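Local coordinates for protein 5-ketofructose reductase (Gluconobacter sp., PDB 7COK) that catalyses the reduction of 5-ketofructose, probably to fructose with a nicotinamide cofactor, as a member of the shikimate dehydrogenase family, at residues 49-54 and 76-81; 113-118 and 252-257. One frame throughout, in Å; residues are numbered along the deposited sequence.

Contact 1 closes before contact 2 opens along the chain; their centres are 27 Å apart and their nearest atoms about 14 Å, with no touch between them. Contact 1 belongs to the substrate-binding domain, where helix 50-59 meets the loop that runs into edge strand 81-82 of the mixed sheet. Contact 2 lies near the centre of the chain and joins helix 110-117, which enters the parallel Rossmann-type domain, to helix 248-264, which leaves it. Contact 1 thus holds parts of the substrate-binding domain alone, while contact 2 lies where the two domains connect, an arrangement consistent with that of shikimate dehydrogenases.

Contact 1. Residues 49-54 and 76-81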
loop_
_atom_site.group_PDB
_atom_site.type_symbol
_atom_site.label_atom_id
_atom_site.label_comp_id
_atom_site.label_asym_id
_atom_site.label_seq_id
_atom_site.Cartn_x
_atom_site.Cartn_y
_atom_site.Cartn_z
ATOM N N GLY A 49 -4.838 -14.164 -9.244
ATOM C CA GLY A 49 -5.205 -12.913 -8.603
ATOM C C GLY A 49 -4.903 -11.670 -9.410
ATOM O O GLY A 49 -5.276 -10.576 -9.006
ATOM N N LEU A 50 -4.231 -11.822 -10.546
ATOM C CA LEU A 50 -3.771 -10.628 -11.272
ATOM C C LEU A 50 -4.876 -9.693 -11.723
ATOM O O LEU A 50 -4.749 -8.490 -11.529
ATOM C CB LEU A 50 -2.864 -10.984 -12.452
ATOM C CG LEU A 50 -2.300 -9.830 -13.292
ATOM C CD1 LEU A 50 -1.338 -8.977 -12.475
ATOM C CD2 LEU A 50 -1.591 -10.349 -14.535
ATOM N N ALA A 51 -5.946 -10.230 -12.315
ATOM C CA ALA A 51 -7.063 -9.413 -12.767
ATOM C C ALA A 51 -7.652 -8.568 -11.631
ATOM O O ALA A 51 -7.799 -7.363 -11.773
ATOM C CB ALA A 51 -8.135 -10.280 -13.427
ATOM N N ASP A 52 -7.879 -9.189 -10.483
ATOM C CA ASP A 52 -8.440 -8.492 -9.326
ATOM C C ASP A 52 -7.446 -7.517 -8.703
ATOM O O ASP A 52 -7.858 -6.486 -8.155
ATOM C CB ASP A 52 -8.933 -9.492 -8.277
ATOM C CG ASP A 52 -10.251 -10.153 -8.661
ATOM O OD1 ASP A 52 -10.878 -9.785 -9.665
ATOM O OD2 ASP A 52 -10.663 -11.053 -7.913
ATOM N N ALA A 53 -6.153 -7.830 -8.761
ATOM C CA ALA A 53 -5.163 -6.898 -8.244
ATOM C C ALA A 53 -5.112 -5.637 -9.076
ATOM O O ALA A 53 -4.996 -4.534 -8.523
ATOM C CB ALA A 53 -3.777 -7.539 -8.161
ATOM N N VAL A 54 -5.148 -5.783 -10.401
ATOM C CA VAL A 54 -5.156 -4.642 -11.294
ATOM C C VAL A 54 -6.387 -3.755 -11.080
ATOM O O VAL A 54 -6.247 -2.540 -10.861
ATOM C CB VAL A 54 -5.009 -5.127 -12.754
ATOM C CG1 VAL A 54 -5.310 -4.042 -13.753
ATOM C CG2 VAL A 54 -3.601 -5.648 -12.975
ATOM N N LEU A 76 -1.154 -7.799 -20.152
ATOM C CA LEU A 76 -1.636 -7.099 -21.349
ATOM C C LEU A 76 -3.150 -7.204 -21.512
ATOM O O LEU A 76 -3.782 -6.258 -21.998
ATOM C CB LEU A 76 -0.915 -7.554 -22.619
ATOM C CG LEU A 76 0.392 -6.825 -22.927
ATOM C CD1 LEU A 76 1.544 -7.373 -22.103
ATOM C CD2 LEU A 76 0.664 -6.967 -24.424
ATOM N N ASP A 77 -3.713 -8.328 -21.067
ATOM C CA ASP A 77 -5.175 -8.578 -21.079
ATOM C C ASP A 77 -6.001 -7.600 -20.239
ATOM O O ASP A 77 -7.225 -7.472 -20.416
ATOM C CB ASP A 77 -5.480 -9.993 -20.557
ATOM C CG ASP A 77 -5.017 -11.083 -21.485
ATOM O OD1 ASP A 77 -5.097 -10.915 -22.726
ATOM O OD2 ASP A 77 -4.583 -12.129 -20.954
ATOM N N HIS A 78 -5.355 -6.915 -19.303
ATOM C CA HIS A 78 -6.089 -6.083 -18.357
ATOM C C HIS A 78 -5.894 -4.579 -18.530
ATOM O O HIS A 78 -6.383 -3.785 -17.712
ATOM C CB HIS A 78 -5.717 -6.497 -16.939
ATOM C CG HIS A 78 -5.761 -7.971 -16.717
ATOM N ND1 HIS A 78 -6.922 -8.709 -16.830
ATOM C CD2 HIS A 78 -4.779 -8.853 -16.422
ATOM C CE1 HIS A 78 -6.650 -9.980 -16.593
ATOM N NE2 HIS A 78 -5.359 -10.096 -16.350
ATOM N N LEU A 79 -5.234 -4.190 -19.614
ATOM C CA LEU A 79 -4.877 -2.789 -19.856
ATOM C C LEU A 79 -5.775 -2.121 -20.870
ATOM O O LEU A 79 -6.434 -2.804 -21.666
ATOM C CB LEU A 79 -3.415 -2.683 -20.319
ATOM C CG LEU A 79 -2.399 -3.349 -19.386
ATOM C CD1 LEU A 79 -1.020 -3.332 -20.005
ATOM C CD2 LEU A 79 -2.370 -2.738 -17.986
ATOM N N ASP A 80 -5.771 -0.787 -20.851
ATOM C CA ASP A 80 -6.561 0.031 -21.775
ATOM C C ASP A 80 -5.737 0.490 -22.973
ATOM O O ASP A 80 -6.289 0.723 -24.068
ATOM C CB ASP A 80 -7.147 1.253 -21.062
ATOM C CG ASP A 80 -8.166 0.888 -19.985
ATOM O OD1 ASP A 80 -9.257 0.372 -20.329
ATOM O OD2 ASP A 80 -7.893 1.136 -18.796
ATOM N N ASP A 81 -4.432 0.641 -22.767
ATOM C CA ASP A 81 -3.508 1.153 -23.782
ATOM C C ASP A 81 -2.147 0.499 -23.584
ATOM O O ASP A 81 -1.754 0.199 -22.453
ATOM C CB ASP A 81 -3.383 2.671 -23.603
ATOM C CG ASP A 81 -2.535 3.345 -24.691
ATOM O OD1 ASP A 81 -2.769 3.082 -25.890
ATOM O OD2 ASP A 81 -1.677 4.186 -24.353
#
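The backbone bond from Val-54 N to Leu-50 O, 3.0 Å long, closes a turn of helix 50-59 and fixes the spacing of two of the three residues, Leu-50, Ala-51 and Val-54, that this turn presents to the imidazole of His-78. No hydrogen bond spans the two segments; their meeting is carbon against ring. Ala-51 CA sits over one face of the imidazole, 4.0 Å from the ring centroid and 14° off the normal, a CH-pi contact offset toward the rim. The methyl of the same alanine comes down on that face at its CE1 end, CB to His-78 CE1 at 3.5 Å. Asp-77 CB lies over the opposite face, sandwiching the ring between the helix and its own sequence neighbour. At the edge, near the ring plane, Leu-50 CD2 reaches His-78 CD2 at 4.0 Å. The first torsion of His-78, with CG anti to the carbonyl carbon (chi1 -48°), lays the ring against Ala-51 and Leu-50. Nearer the backbone, His-78 CB meets Val-54 CG1, also at 4.0 Å. Val-54 further packs on Phe-14 of strand 9-15 and on Leu-102 of strand 101-105, while Ala-53 rests on Ala-59 of the second subunit. The arrangement belongs to the alpha/beta substrate-binding domain of shikimate dehydrogenase relatives: the helix of a beta-alpha-beta crossover between strands 38-44 and 64-67 packs against the loop entering edge strand 81-82.

Contact 2. Residues 113-118 and 252-257; sequences LASLKT and LVNQGV
The last part of helix 110-117 and a section of helix 248-264 come together at Ala-114 and Asn-254, whose CA atoms stand 6.5 Å apart, the nearest such pair between 113-118 and 252-257. Within 252-257, Asn-254 alone meets 113-118, reaching across with CG anti to its own carbonyl carbon (chi1 -73°), which sets the carboxamide against Ala-114 and Ser-115. Its ND2 donates to Ser-115 OG over 2.9 Å, but the N-H...O angle is only 120°, so the bond is weak. The serine hydroxyl accepts weakly from Asn-254 ND2 and donates weakly to Gly-111 O of its own helix. Asn-254 ND2 further stands 3.4 Å from Ser-115 N, a meeting of two donors that gives no bond. The apolar share falls to Ala-114, whose methyl lies over one face of the carboxamide, CB being 3.8 Å from Asn-254 ND2 and 3.9 Å from Asn-254 CG. As in shikimate dehydrogenases, the helices concerned link the two domains: 110-117 leads into the Rossmann-type domain and 248-264 leads back out of it. Shortening Asn-254 to an alanine is likely to cost Ser-115 OG its weak donor from the facing helix and to leave the Ala-114 methyl without the amide it packs on. At the end of the 113-118 segment, Thr-118 OG1 donates to Ser-115 O at 2.6 Å, in the carbonyl plane with a C=O...donor angle of 152°. Thr-118 N binds the same oxygen at 3.2 Å, a double grip on the carbonyl of the serine that receives Asn-254. Away from Ser-115, the helix of Asn-254 packs through Val-253 and Val-257 onto Ser-270 and Met-273 of helix 270-281.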
loop_
_atom_site.group_PDB
_atom_site.type_symbol
_atom_site.label_atom_id
_atom_site.label_comp_id
_atom_site.label_asym_id
_atom_site.label_seq_id
_atom_site.Cartn_x
_atom_site.Cartn_y
_atom_site.Cartn_z
ATOM N N LEU A 113 19.196 1.881 -22.045
ATOM C CA LEU A 113 19.246 2.999 -22.966
ATOM C C LEU A 113 19.603 4.313 -22.282
ATOM O O LEU A 113 20.448 5.048 -22.789
ATOM C CB LEU A 113 17.974 3.075 -23.806
ATOM C CG LEU A 113 18.014 3.906 -25.071
ATOM C CD1 LEU A 113 18.892 3.223 -26.122
ATOM C CD2 LEU A 113 16.619 4.149 -25.642
ATOM N N ALA A 114 19.020 4.588 -21.109
ATOM C CA ALA A 114 19.399 5.786 -20.353
ATOM C C ALA A 114 20.865 5.736 -19.932
ATOM O O ALA A 114 21.584 6.721 -20.074
ATOM C CB ALA A 114 18.502 5.969 -19.143
ATOM N N SER A 115 21.336 4.595 -19.431
ATOM C CA SER A 115 22.765 4.460 -19.118
ATOM C C SER A 115 23.643 4.712 -20.353
ATOM O O SER A 115 24.646 5.438 -20.278
ATOM C CB SER A 115 23.059 3.078 -18.549
ATOM O OG SER A 115 22.512 2.929 -17.226
ATOM N N LEU A 116 23.245 4.120 -21.489
ATOM C CA LEU A 116 23.985 4.260 -22.756
ATOM C C LEU A 116 24.121 5.730 -23.148
ATOM O O LEU A 116 25.218 6.190 -23.490
ATOM C CB LEU A 116 23.312 3.466 -23.890
ATOM C CG LEU A 116 24.129 3.467 -25.196
ATOM C CD1 LEU A 116 25.462 2.747 -25.042
ATOM C CD2 LEU A 116 23.314 2.920 -26.357
ATOM N N LYS A 117 23.008 6.454 -23.064
ATOM C CA LYS A 117 22.947 7.854 -23.473
ATOM C C LYS A 117 23.877 8.777 -22.677
ATOM O O LYS A 117 24.232 9.863 -23.166
ATOM C CB LYS A 117 21.505 8.343 -23.463
ATOM C CG LYS A 117 20.739 7.842 -24.684
ATOM C CD LYS A 117 19.258 8.155 -24.645
ATOM C CE LYS A 117 18.604 7.886 -25.984
ATOM N NZ LYS A 117 17.202 8.390 -26.007
ATOM N N THR A 118 24.311 8.346 -21.489
ATOM C CA THR A 118 25.338 9.110 -20.747
ATOM C C THR A 118 26.706 9.074 -21.421
ATOM O O THR A 118 27.578 9.896 -21.096
ATOM C CB THR A 118 25.509 8.675 -19.266
ATOM O OG1 THR A 118 26.012 7.345 -19.202
ATOM C CG2 THR A 118 24.194 8.761 -18.495
ATOM N N LEU A 252 19.193 -0.565 -13.381
ATOM C CA LEU A 252 18.050 -0.729 -12.497
ATOM C C LEU A 252 17.603 0.606 -11.900
ATOM O O LEU A 252 16.407 0.897 -11.856
ATOM C CB LEU A 252 18.402 -1.708 -11.383
ATOM C CG LEU A 252 18.056 -3.184 -11.478
ATOM C CD1 LEU A 252 18.337 -3.785 -10.112
ATOM C CD2 LEU A 252 16.611 -3.426 -11.893
ATOM N N VAL A 253 18.554 1.423 -11.457
ATOM C CA VAL A 253 18.220 2.744 -10.948
ATOM C C VAL A 253 17.505 3.565 -12.014
ATOM O O VAL A 253 16.446 4.150 -11.749
ATOM C CB VAL A 253 19.473 3.443 -10.394
ATOM C CG1 VAL A 253 19.191 4.906 -10.062
ATOM C CG2 VAL A 253 19.954 2.712 -9.151
ATOM N N ASN A 254 18.057 3.572 -13.222
ATOM C CA ASN A 254 17.422 4.300 -14.328
ATOM C C ASN A 254 16.016 3.834 -14.628
ATOM O O ASN A 254 15.154 4.641 -14.956
ATOM C CB ASN A 254 18.281 4.273 -15.593
ATOM C CG ASN A 254 19.495 5.168 -15.482
ATOM O OD1 ASN A 254 19.450 6.202 -14.797
ATOM N ND2 ASN A 254 20.581 4.803 -16.162
ATOM N N GLN A 255 15.795 2.529 -14.534
ATOM C CA GLN A 255 14.475 1.962 -14.781
ATOM C C GLN A 255 13.466 2.469 -13.740
ATOM O O GLN A 255 12.325 2.819 -14.067
ATOM C CB GLN A 255 14.569 0.454 -14.699
ATOM C CG GLN A 255 13.289 -0.244 -15.062
ATOM C CD GLN A 255 13.525 -1.678 -15.494
ATOM O OE1 GLN A 255 12.638 -2.277 -16.076
ATOM N NE2 GLN A 255 14.732 -2.226 -15.228
ATOM N N GLY A 256 13.900 2.521 -12.487
ATOM C CA GLY A 256 13.059 3.087 -11.414
ATOM C C GLY A 256 12.784 4.556 -11.617
ATOM O O GLY A 256 11.669 5.020 -11.346
ATOM N N VAL A 257 13.812 5.304 -12.029
ATOM C CA VAL A 257 13.642 6.736 -12.323
ATOM C C VAL A 257 12.616 6.949 -13.440
ATOM O O VAL A 257 11.685 7.755 -13.294
ATOM C CB VAL A 257 14.973 7.428 -12.663
ATOM C CG1 VAL A 257 14.765 8.857 -13.204
ATOM C CG2 VAL A 257 15.883 7.453 -11.446
#